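PDB 5ZWX: DUF724 domain-containing protein 6-like from Raphanus sativus, which probably reads the H3K9me2 histone mark through a pair of Agenet domains, linking that mark to DNA methylation in heterochromatin. Local coordinates for residues A[9-12]-A[13-16]; A[91-94]-A[95-99]; A[132-136]-A[137-141]. One frame throughout, in Å; residues are numbered along the deposited sequence.

Contact 1: A[9-12]-A[13-16]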
ATOM      1  N   ARG A   9       1.430  14.741 -18.257  1.00 40.71           N
ATOM      2  CA  ARG A   9       0.054  14.917 -17.796  1.00 41.28           C
ATOM      3  C   ARG A   9      -0.151  14.028 -16.587  1.00 38.61           C
ATOM      4  O   ARG A   9      -0.363  12.825 -16.740  1.00 38.07           O
ATOM      5  CB  ARG A   9      -0.937  14.535 -18.891  1.00 51.64           C
ATOM      6  CG  ARG A   9      -2.394  14.923 -18.627  1.00 65.82           C
ATOM      7  CD  ARG A   9      -2.955  15.644 -19.860  1.00 83.25           C
ATOM      8  NE  ARG A   9      -4.015  16.608 -19.564  1.00 99.72           N
ATOM      9  CZ  ARG A   9      -5.315  16.335 -19.614  1.00103.88           C
ATOM     10  NH1 ARG A   9      -5.723  15.113 -19.920  1.00105.54           N
ATOM     11  NH2 ARG A   9      -6.208  17.278 -19.341  1.00107.04           N
ATOM     12  N   LEU A  10      -0.095  14.615 -15.400  1.00 38.96           N
ATOM     13  CA  LEU A  10      -0.250  13.843 -14.176  1.00 38.13           C
ATOM     14  C   LEU A  10      -1.666  13.361 -13.994  1.00 39.70           C
ATOM     15  O   LEU A  10      -2.611  14.041 -14.387  1.00 39.46           O
ATOM     16  CB  LEU A  10       0.124  14.677 -12.957  1.00 43.16           C
ATOM     17  CG  LEU A  10       1.553  15.111 -12.694  1.00 47.76           C
ATOM     18  CD1 LEU A  10       1.546  15.943 -11.419  1.00 51.49           C
ATOM     19  CD2 LEU A  10       2.416  13.885 -12.517  1.00 41.38           C
ATOM     20  N   PRO A  11      -1.825  12.199 -13.345  1.00 38.85           N
ATOM     21  CA  PRO A  11      -3.155  11.815 -12.868  1.00 39.44           C
ATOM     22  C   PRO A  11      -3.709  12.920 -11.968  1.00 43.87           C
ATOM     23  O   PRO A  11      -2.952  13.471 -11.168  1.00 42.91           O
ATOM     24  CB  PRO A  11      -2.895  10.539 -12.051  1.00 37.79           C
ATOM     25  CG  PRO A  11      -1.589  10.033 -12.519  1.00 32.26           C
ATOM     26  CD  PRO A  11      -0.784  11.215 -12.984  1.00 34.15           C
ATOM     27  N   PRO A  12      -5.001  13.235 -12.087  1.00 42.40           N
ATOM     28  CA  PRO A  12      -5.645  14.274 -11.263  1.00 47.42           C
ATOM     29  C   PRO A  12      -5.473  14.135  -9.732  1.00 48.20           C
ATOM     30  O   PRO A  12      -5.393  15.150  -9.030  1.00 48.26           O
ATOM     31  CB  PRO A  12      -7.124  14.139 -11.650  1.00 47.37           C
ATOM     32  CG  PRO A  12      -7.066  13.731 -13.100  1.00 48.48           C
ATOM     33  CD  PRO A  12      -5.902  12.737 -13.144  1.00 46.51           C
ATOM     34  N   PHE A  13      -5.406  12.920  -9.208  1.00 46.71           N
ATOM     35  CA  PHE A  13      -5.299  12.791  -7.749  1.00 48.34           C
ATOM     36  C   PHE A  13      -3.931  13.235  -7.236  1.00 46.78           C
ATOM     37  O   PHE A  13      -3.760  13.486  -6.045  1.00 47.50           O
ATOM     38  CB  PHE A  13      -5.572  11.353  -7.294  1.00 44.74           C
ATOM     39  CG  PHE A  13      -4.429  10.403  -7.539  1.00 40.41           C
ATOM     40  CD1 PHE A  13      -4.335   9.706  -8.738  1.00 40.10           C
ATOM     41  CD2 PHE A  13      -3.458  10.189  -6.562  1.00 39.38           C
ATOM     42  CE1 PHE A  13      -3.287   8.812  -8.967  1.00 38.77           C
ATOM     43  CE2 PHE A  13      -2.411   9.301  -6.781  1.00 36.32           C
ATOM     44  CZ  PHE A  13      -2.320   8.624  -7.993  1.00 37.20           C
ATOM     45  N   LEU A  14      -2.952  13.330  -8.130  1.00 39.23           N
ATOM     46  CA  LEU A  14      -1.593  13.589  -7.701  1.00 34.17           C
ATOM     47  C   LEU A  14      -1.341  15.079  -7.573  1.00 41.03           C
ATOM     48  O   LEU A  14      -1.124  15.768  -8.574  1.00 43.91           O
ATOM     49  CB  LEU A  14      -0.602  12.952  -8.681  1.00 35.99           C
ATOM     50  CG  LEU A  14       0.610  12.143  -8.227  1.00 41.84           C
ATOM     51  CD1 LEU A  14       0.341  11.323  -6.954  1.00 41.33           C
ATOM     52  CD2 LEU A  14       1.109  11.235  -9.379  1.00 38.09           C
ATOM     53  N   LYS A  15      -1.391  15.585  -6.348  1.00 38.32           N
ATOM     54  CA  LYS A  15      -1.038  16.975  -6.094  1.00 46.76           C
ATOM     55  C   LYS A  15      -0.356  17.077  -4.735  1.00 43.98           C
ATOM     56  O   LYS A  15      -0.538  16.192  -3.884  1.00 40.54           O
ATOM     57  CB  LYS A  15      -2.286  17.874  -6.152  1.00 53.06           C
ATOM     58  CG  LYS A  15      -3.331  17.539  -5.104  1.00 59.81           C
ATOM     59  CD  LYS A  15      -4.603  18.362  -5.279  1.00 70.35           C
ATOM     60  CE  LYS A  15      -5.361  17.945  -6.532  1.00 74.93           C
ATOM     61  NZ  LYS A  15      -6.673  18.626  -6.620  1.00 80.12           N
ATOM     62  N   PRO A  16       0.448  18.138  -4.526  1.00 47.38           N
ATOM     63  CA  PRO A  16       1.042  18.305  -3.197  1.00 47.64           C
ATOM     64  C   PRO A  16      -0.025  18.202  -2.116  1.00 49.68           C
ATOM     65  O   PRO A  16      -1.102  18.777  -2.272  1.00 49.83           O
ATOM     66  CB  PRO A  16       1.643  19.714  -3.244  1.00 53.48           C
ATOM     67  CG  PRO A  16       1.890  19.972  -4.696  1.00 54.32           C
ATOM     68  CD  PRO A  16       0.809  19.241  -5.440  1.00 53.13           C
TER
HETATM   69  O   HOH W   1      -2.658  16.391 -11.058  1.00 49.16           O

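Contact 2: A[91-94]-A[95-99]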
ATOM      1  N   ARG A  91     -19.259  -8.617   3.995  1.00 83.97           N
ATOM      2  CA  ARG A  91     -18.566  -9.717   3.314  1.00 81.33           C
ATOM      3  C   ARG A  91     -17.728 -10.564   4.265  1.00 74.64           C
ATOM      4  O   ARG A  91     -16.883 -10.039   4.991  1.00 76.93           O
ATOM      5  CB  ARG A  91     -17.657  -9.183   2.203  1.00 84.24           C
ATOM      6  CG  ARG A  91     -18.084  -9.561   0.799  1.00 89.99           C
ATOM      7  CD  ARG A  91     -17.870 -11.042   0.486  1.00 87.84           C
ATOM      8  NE  ARG A  91     -18.399 -11.351  -0.843  1.00 94.66           N
ATOM      9  CZ  ARG A  91     -18.168 -12.473  -1.519  1.00 91.67           C
ATOM     10  NH1 ARG A  91     -17.427 -13.431  -0.989  1.00 82.66           N
ATOM     11  NH2 ARG A  91     -18.705 -12.640  -2.725  1.00 96.70           N
ATOM     12  N   GLU A  92     -17.958 -11.872   4.253  1.00 67.42           N
ATOM     13  CA  GLU A  92     -17.059 -12.785   4.939  1.00 61.57           C
ATOM     14  C   GLU A  92     -15.809 -12.982   4.097  1.00 52.49           C
ATOM     15  O   GLU A  92     -15.878 -13.132   2.875  1.00 51.08           O
ATOM     16  CB  GLU A  92     -17.718 -14.135   5.208  1.00 65.40           C
ATOM     17  CG  GLU A  92     -17.508 -14.630   6.638  1.00 76.75           C
ATOM     18  CD  GLU A  92     -17.927 -16.082   6.852  1.00 88.34           C
ATOM     19  OE1 GLU A  92     -18.321 -16.761   5.878  1.00 89.64           O
ATOM     20  OE2 GLU A  92     -17.870 -16.541   8.009  1.00 94.16           O
ATOM     21  N   VAL A  93     -14.658 -12.964   4.735  1.00 46.08           N
ATOM     22  CA  VAL A  93     -13.454 -13.327   4.017  1.00 41.32           C
ATOM     23  C   VAL A  93     -13.482 -14.835   3.771  1.00 47.41           C
ATOM     24  O   VAL A  93     -13.879 -15.601   4.646  1.00 50.08           O
ATOM     25  CB  VAL A  93     -12.201 -12.881   4.784  1.00 41.31           C
ATOM     26  CG1 VAL A  93     -10.954 -13.518   4.198  1.00 39.75           C
ATOM     27  CG2 VAL A  93     -12.090 -11.356   4.734  1.00 43.27           C
ATOM     28  N   ALA A  94     -13.108 -15.256   2.568  1.00 36.90           N
ATOM     29  CA  ALA A  94     -13.154 -16.677   2.193  1.00 35.11           C
ATOM     30  C   ALA A  94     -11.809 -17.169   1.640  1.00 33.47           C
ATOM     31  O   ALA A  94     -11.016 -16.348   1.160  1.00 32.83           O
ATOM     32  CB  ALA A  94     -14.254 -16.916   1.168  1.00 38.51           C
ATOM     33  N   VAL A  95     -11.562 -18.490   1.666  1.00 30.23           N
ATOM     34  CA  VAL A  95     -10.334 -19.006   1.026  1.00 30.11           C
ATOM     35  C   VAL A  95     -10.334 -18.613  -0.457  1.00 30.55           C
ATOM     36  O   VAL A  95     -11.392 -18.490  -1.072  1.00 37.20           O
ATOM     37  CB  VAL A  95     -10.154 -20.559   1.180  1.00 35.90           C
ATOM     38  CG1 VAL A  95     -10.091 -20.948   2.648  1.00 35.48           C
ATOM     39  CG2 VAL A  95     -11.258 -21.325   0.495  1.00 40.44           C
ATOM     40  N   GLY A  96      -9.154 -18.339  -1.011  1.00 31.48           N
ATOM     41  CA  GLY A  96      -9.091 -17.864  -2.379  1.00 35.64           C
ATOM     42  C   GLY A  96      -9.168 -16.356  -2.519  1.00 37.65           C
ATOM     43  O   GLY A  96      -8.849 -15.818  -3.583  1.00 46.09           O
ATOM     44  N   ASP A  97      -9.595 -15.651  -1.472  1.00 37.22           N
ATOM     45  CA  ASP A  97      -9.742 -14.198  -1.599  1.00 36.87           C
ATOM     46  C   ASP A  97      -8.370 -13.532  -1.698  1.00 36.10           C
ATOM     47  O   ASP A  97      -7.436 -13.927  -1.009  1.00 30.03           O
ATOM     48  CB  ASP A  97     -10.518 -13.595  -0.416  1.00 37.99           C
ATOM     49  CG  ASP A  97     -12.045 -13.744  -0.543  1.00 42.95           C
ATOM     50  OD1 ASP A  97     -12.562 -14.130  -1.621  1.00 43.40           O
ATOM     51  OD2 ASP A  97     -12.738 -13.445   0.456  1.00 44.26           O
ATOM     52  N   ASP A  98      -8.249 -12.519  -2.552  1.00 30.34           N
ATOM     53  CA  ASP A  98      -7.045 -11.693  -2.596  1.00 34.58           C
ATOM     54  C   ASP A  98      -7.185 -10.591  -1.569  1.00 29.79           C
ATOM     55  O   ASP A  98      -8.159  -9.844  -1.597  1.00 30.20           O
ATOM     56  CB  ASP A  98      -6.830 -11.092  -3.989  1.00 44.22           C
ATOM     57  CG  ASP A  98      -6.257 -12.099  -4.962  1.00 58.07           C
ATOM     58  OD1 ASP A  98      -5.763 -13.157  -4.502  1.00 62.60           O
ATOM     59  OD2 ASP A  98      -6.308 -11.846  -6.179  1.00 64.27           O
ATOM     60  N   VAL A  99      -6.238 -10.528  -0.639  1.00 26.61           N
ATOM     61  CA  VAL A  99      -6.312  -9.574   0.459  1.00 23.88           C
ATOM     62  C   VAL A  99      -4.989  -8.837   0.591  1.00 26.00           C
ATOM     63  O   VAL A  99      -3.980  -9.267   0.035  1.00 29.30           O
ATOM     64  CB  VAL A  99      -6.643 -10.263   1.812  1.00 25.46           C
ATOM     65  CG1 VAL A  99      -8.081 -10.855   1.770  1.00 28.98           C
ATOM     66  CG2 VAL A  99      -5.599 -11.345   2.148  1.00 25.36           C
TER

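Contact 3: A[132-136]-A[137-141]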
ATOM      1  N   ILE A 132       1.230 -16.785   6.871  1.00 24.77           N
ATOM      2  CA  ILE A 132       1.083 -16.039   8.120  1.00 23.66           C
ATOM      3  C   ILE A 132      -0.373 -15.912   8.541  1.00 26.71           C
ATOM      4  O   ILE A 132      -1.221 -15.594   7.703  1.00 25.35           O
ATOM      5  CB  ILE A 132       1.690 -14.637   7.996  1.00 25.95           C
ATOM      6  CG1 ILE A 132       3.124 -14.702   7.409  1.00 25.18           C
ATOM      7  CG2 ILE A 132       1.699 -13.934   9.343  1.00 28.33           C
ATOM      8  CD1 ILE A 132       3.807 -13.323   7.269  1.00 23.88           C
ATOM      9  N   ARG A 133      -0.668 -16.128   9.827  1.00 25.33           N
ATOM     10  CA  ARG A 133      -2.047 -15.986  10.342  1.00 27.27           C
ATOM     11  C   ARG A 133      -2.358 -14.570  10.745  1.00 31.34           C
ATOM     12  O   ARG A 133      -1.481 -13.909  11.324  1.00 27.34           O
ATOM     13  CB  ARG A 133      -2.259 -16.870  11.571  1.00 31.68           C
ATOM     14  CG  ARG A 133      -2.268 -18.331  11.269  1.00 33.76           C
ATOM     15  CD  ARG A 133      -2.720 -19.107  12.507  1.00 40.04           C
ATOM     16  NE  ARG A 133      -2.844 -20.513  12.180  1.00 41.25           N
ATOM     17  CZ  ARG A 133      -3.206 -21.455  13.040  1.00 42.37           C
ATOM     18  NH1 ARG A 133      -3.475 -21.138  14.300  1.00 44.79           N
ATOM     19  NH2 ARG A 133      -3.276 -22.708  12.630  1.00 41.24           N
ATOM     20  N   PHE A 134      -3.611 -14.142  10.514  1.00 26.27           N
ATOM     21  CA  PHE A 134      -4.062 -12.799  10.822  1.00 26.71           C
ATOM     22  C   PHE A 134      -5.481 -12.816  11.371  1.00 30.78           C
ATOM     23  O   PHE A 134      -6.240 -13.755  11.112  1.00 27.52           O
ATOM     24  CB  PHE A 134      -4.056 -11.882   9.538  1.00 25.37           C
ATOM     25  CG  PHE A 134      -2.693 -11.636   8.982  1.00 25.19           C
ATOM     26  CD1 PHE A 134      -2.194 -12.433   7.971  1.00 23.56           C
ATOM     27  CD2 PHE A 134      -1.904 -10.612   9.475  1.00 24.31           C
ATOM     28  CE1 PHE A 134      -0.901 -12.220   7.463  1.00 22.15           C
ATOM     29  CE2 PHE A 134      -0.604 -10.397   8.958  1.00 22.44           C
ATOM     30  CZ  PHE A 134      -0.119 -11.206   7.962  1.00 23.35           C
ATOM     31  N   ARG A 135      -5.840 -11.767  12.102  1.00 25.96           N
ATOM     32  CA  ARG A 135      -7.251 -11.551  12.453  1.00 25.88           C
ATOM     33  C   ARG A 135      -7.902 -10.860  11.270  1.00 28.11           C
ATOM     34  O   ARG A 135      -7.221 -10.225  10.486  1.00 28.66           O
ATOM     35  CB  ARG A 135      -7.398 -10.694  13.717  1.00 29.62           C
ATOM     36  CG  ARG A 135      -6.686 -11.279  14.960  1.00 35.03           C
ATOM     37  CD  ARG A 135      -6.773 -10.304  16.127  1.00 39.85           C
ATOM     38  NE  ARG A 135      -6.297  -8.961  15.758  1.00 46.66           N
ATOM     39  CZ  ARG A 135      -5.016  -8.607  15.793  1.00 44.97           C
ATOM     40  NH1 ARG A 135      -4.107  -9.492  16.154  1.00 44.04           N
ATOM     41  NH2 ARG A 135      -4.637  -7.382  15.471  1.00 44.92           N
ATOM     42  N   ARG A 136      -9.221 -10.991  11.157  1.00 30.25           N
ATOM     43  CA  ARG A 136      -9.988 -10.270  10.126  1.00 32.22           C
ATOM     44  C   ARG A 136      -9.676  -8.775  10.122  1.00 32.27           C
ATOM     45  O   ARG A 136      -9.528  -8.172   9.069  1.00 32.03           O
ATOM     46  CB  ARG A 136     -11.500 -10.482  10.356  1.00 31.97           C
ATOM     47  CG  ARG A 136     -12.407  -9.593   9.453  1.00 39.02           C
ATOM     48  CD  ARG A 136     -12.273  -9.971   7.980  1.00 40.13           C
ATOM     49  NE  ARG A 136     -13.050  -9.109   7.094  1.00 44.67           N
ATOM     50  CZ  ARG A 136     -12.576  -7.985   6.568  1.00 44.91           C
ATOM     51  NH1 ARG A 136     -11.341  -7.598   6.848  1.00 39.67           N
ATOM     52  NH2 ARG A 136     -13.321  -7.252   5.759  1.00 46.48           N
ATOM     53  N   ASP A 137      -9.592  -8.154  11.297  1.00 32.06           N
ATOM     54  CA  ASP A 137      -9.372  -6.702  11.315  1.00 33.36           C
ATOM     55  C   ASP A 137      -7.958  -6.281  10.862  1.00 34.18           C
ATOM     56  O   ASP A 137      -7.664  -5.088  10.799  1.00 33.27           O
ATOM     57  CB  ASP A 137      -9.670  -6.138  12.710  1.00 36.40           C
ATOM     58  CG  ASP A 137      -8.933  -6.879  13.809  1.00 48.58           C
ATOM     59  OD1 ASP A 137      -9.585  -7.377  14.754  1.00 60.36           O
ATOM     60  OD2 ASP A 137      -7.698  -6.971  13.728  1.00 46.47           O
ATOM     61  N   GLU A 138      -7.088  -7.245  10.544  1.00 29.02           N
ATOM     62  CA  GLU A 138      -5.768  -6.948   9.977  1.00 25.50           C
ATOM     63  C   GLU A 138      -5.744  -7.061   8.452  1.00 31.91           C
ATOM     64  O   GLU A 138      -4.687  -6.880   7.822  1.00 29.04           O
ATOM     65  CB  GLU A 138      -4.706  -7.900  10.572  1.00 23.51           C
ATOM     66  CG  GLU A 138      -4.545  -7.741  12.054  1.00 25.88           C
ATOM     67  CD  GLU A 138      -3.503  -8.740  12.618  1.00 33.76           C
ATOM     68  OE1 GLU A 138      -3.856  -9.928  12.801  1.00 34.74           O
ATOM     69  OE2 GLU A 138      -2.347  -8.315  12.863  1.00 31.11           O
ATOM     70  N   LEU A 139      -6.895  -7.376   7.857  1.00 28.97           N
ATOM     71  CA  LEU A 139      -6.936  -7.600   6.408  1.00 25.55           C
ATOM     72  C   LEU A 139      -7.852  -6.596   5.720  1.00 28.06           C
ATOM     73  O   LEU A 139      -8.794  -6.099   6.335  1.00 30.09           O
ATOM     74  CB  LEU A 139      -7.434  -8.997   6.079  1.00 26.50           C
ATOM     75  CG  LEU A 139      -6.723 -10.174   6.760  1.00 26.63           C
ATOM     76  CD1 LEU A 139      -7.460 -11.399   6.310  1.00 29.77           C
ATOM     77  CD2 LEU A 139      -5.265 -10.216   6.307  1.00 23.38           C
ATOM     78  N   ARG A 140      -7.566  -6.316   4.450  1.00 26.60           N
ATOM     79  CA  ARG A 140      -8.532  -5.611   3.601  1.00 30.69           C
ATOM     80  C   ARG A 140      -8.665  -6.350   2.257  1.00 28.87           C
ATOM     81  O   ARG A 140      -7.749  -6.992   1.810  1.00 26.57           O
ATOM     82  CB  ARG A 140      -8.093  -4.154   3.391  1.00 29.06           C
ATOM     83  CG  ARG A 140      -6.806  -4.006   2.582  1.00 25.46           C
ATOM     84  CD  ARG A 140      -6.348  -2.503   2.451  1.00 28.80           C
ATOM     85  NE  ARG A 140      -5.182  -2.345   1.560  1.00 27.15           N
ATOM     86  CZ  ARG A 140      -4.642  -1.169   1.212  1.00 31.59           C
ATOM     87  NH1 ARG A 140      -5.124  -0.023   1.708  1.00 30.42           N
ATOM     88  NH2 ARG A 140      -3.601  -1.134   0.373  1.00 29.54           N
ATOM     89  N   PHE A 141      -9.798  -6.235   1.583  1.00 26.23           N
ATOM     90  CA  PHE A 141      -9.912  -6.875   0.282  1.00 29.40           C
ATOM     91  C   PHE A 141      -9.023  -6.108  -0.651  1.00 35.37           C
ATOM     92  O   PHE A 141      -8.969  -4.883  -0.570  1.00 32.67           O
ATOM     93  CB  PHE A 141     -11.376  -6.911  -0.197  1.00 29.15           C
ATOM     94  CG  PHE A 141     -12.198  -7.885   0.568  1.00 37.78           C
ATOM     95  CD1 PHE A 141     -12.056  -9.240   0.338  1.00 39.58           C
ATOM     96  CD2 PHE A 141     -13.091  -7.460   1.542  1.00 41.68           C
ATOM     97  CE1 PHE A 141     -12.805 -10.167   1.060  1.00 46.92           C
ATOM     98  CE2 PHE A 141     -13.851  -8.368   2.250  1.00 46.74           C
ATOM     99  CZ  PHE A 141     -13.704  -9.728   2.013  1.00 44.23           C
TER
HETATM  100  O   HOH W   2      -5.594  -4.851  13.958  1.00 60.81           O

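Contact 1: A[9-12]-A[13-16]
Pro-11 and Phe-13 run alongside each other in the same direction, and Pro-11 CB comes obliquely to the aromatic ring, 3.6 Å from Phe-13 CE1. This is therefore plain apolar contact and not a stack. The other end of the same proline ring serves a second partner, with Pro-11 CD 4.1 Å from Leu-14 CD2. That leucine methyl also faces Leu-10, whose CD2 is 4.3 Å from Leu-14 CD2. Leu-10 CD1 instead turns to the backbone, 3.9 Å from Leu-14 O.

The polar shell centres on one carbonyl. Leu-14 N donates to Pro-11 O over 3.0 Å, with an angle of 158° at the hydrogen. Pro-11 O takes a second bond from a water 2.9 Å away, which also donates to Leu-14 O. The water thus ties the two carbonyls that the turn brings together, while two donors grip Pro-11 O. On the outside, Lys-15 folds back at chi3, bringing its CE to 3.7 Å from Pro-12 O.

What positions these groups is partly a torsion: with chi1 76°, Phe-13 CG sits between its own backbone N and carbonyl carbon, the crowded position, which swings the ring beside Pro-11. Further out, Val-20 and Pro-79 receive Phe-13, while Val-74 touches both Leu-10 and Leu-14, so the apolar side of the loop packs against strand 19-22 and neighbouring loops.

From Pro-11 to Leu-14 the chain makes a type I beta turn, closed by the Leu-14 to Pro-11 bond, with Pro-12 as its second residue, where the ring restrains phi. The turn lies in the loop entering strand 19-22 of an Agenet domain, a member of the SH3-like beta-barrel clan.

Contact 2: A[91-94]-A[95-99]
Asp-97 and Ala-94 are joined by two hydrogen bonds running in opposite directions. One is backbone to backbone: Asp-97 N donates to Ala-94 O over 3.1 Å, closing a type II beta turn from Ala-94 to Asp-97. The other uses the acid's side chain, with Ala-94 N donating to Asp-97 OD2 at 2.8 Å and 161°. This N-H meets the oxygen from above the carboxylate plane, 57° out of it. Asp-97 CG lies beside its own backbone N (chi1 -81°), which folds the carboxylate back over the start of the turn. Gly-96, the third turn residue, has a positive phi, at which a side chain would collide with the carbonyl oxygen of Val-95.

Packing contacts are few. Val-93 CG1 passes at an angle to the carboxylate, 4.1 Å from Asp-97 OD2, and Asp-97 CB rests 3.2 Å from Ala-94 O. Replacing Asp-97 with an alanine would probably leave Ala-94 N without its carboxylate partner and let the start of the turn move more freely.

The loop containing the turn links helix 86-90, which ends just ahead of Arg-91, to strand 98-103. Gly-96 and Asp-97 form backbone hydrogen bonds with Val-112 of the antiparallel strand 106-116. Val-93 packs on Val-112 as well as on Phe-141 of strand 139-146, so the loop lies against both neighbours of strand 98-103.

Contact 3: A[132-136]-A[137-141]
A single 3-10 turn between two strands, a connection familiar from SH3-like barrels, carries this contact: strand 130-135 leads through Arg-136 to Glu-138 into strand 139-146, and Glu-138 reaches back to Arg-135. In the backbone, Glu-138 N donates to Arg-135 O and Leu-139 N to Arg-136 O, each over 3.0 Å.

Arg-135 N answers with a bond to Glu-138 OE1, 2.8 Å long and almost straight at 174°, using the anti lone pair of that oxygen. The same carboxylate lies over one face of the Arg-135 guanidinium, the two planes only 11° apart. The 3.4 Å salt bridge between Arg-135 NH1 and Glu-138 OE1 therefore rests on charge alone, with no N-H aimed at the oxygen. Asp-137 works differently: Arg-135 NE donates to the syn lone pair of Asp-137 OD2 at 3.2 Å, and a water joins Arg-135 NH2 to that oxygen. The bend of Arg-135 at chi3 (-53°) lets one guanidinium serve both acids.

Beneath this network, Phe-134 CB packs 3.8 Å from Leu-139 CD2, and the Glu-138 carboxylate carbon sits at the edge of the Phe-134 ring. Ala-101 of the neighbouring strand 98-103 touches both Phe-134 and Leu-139. At the far end Arg-136 turns along the new strand: its NH2 is 3.7 Å from Phe-141 CE2, and its NH1 makes a weak 3.0 Å hydrogen bond to Leu-139 O, which lies at the guanidinium edge.

Contacts 1, 2 and 3 follow one another along the chain without overlap. Contact 1 stands apart, its centre about 32 Å from that of contact 2 and about 31 Å from that of contact 3, across the chain's centre. Contacts 2 and 3 have centres about 10 Å apart and touch: Asp-97 OD2 comes within 3.3 Å of Phe-141 CE1, and Val-93 CG2 lies 3.4 Å from Arg-136 NE. Contact 2 leads into strand 98-103 and contact 3 into strand 139-146, neighbours in one antiparallel sheet. Contact 1 thus belongs to one end of the tandem cassette, and the other two to the opposite end, where Ile-132 of contact 3 packs on a modified side chain of the bound peptide.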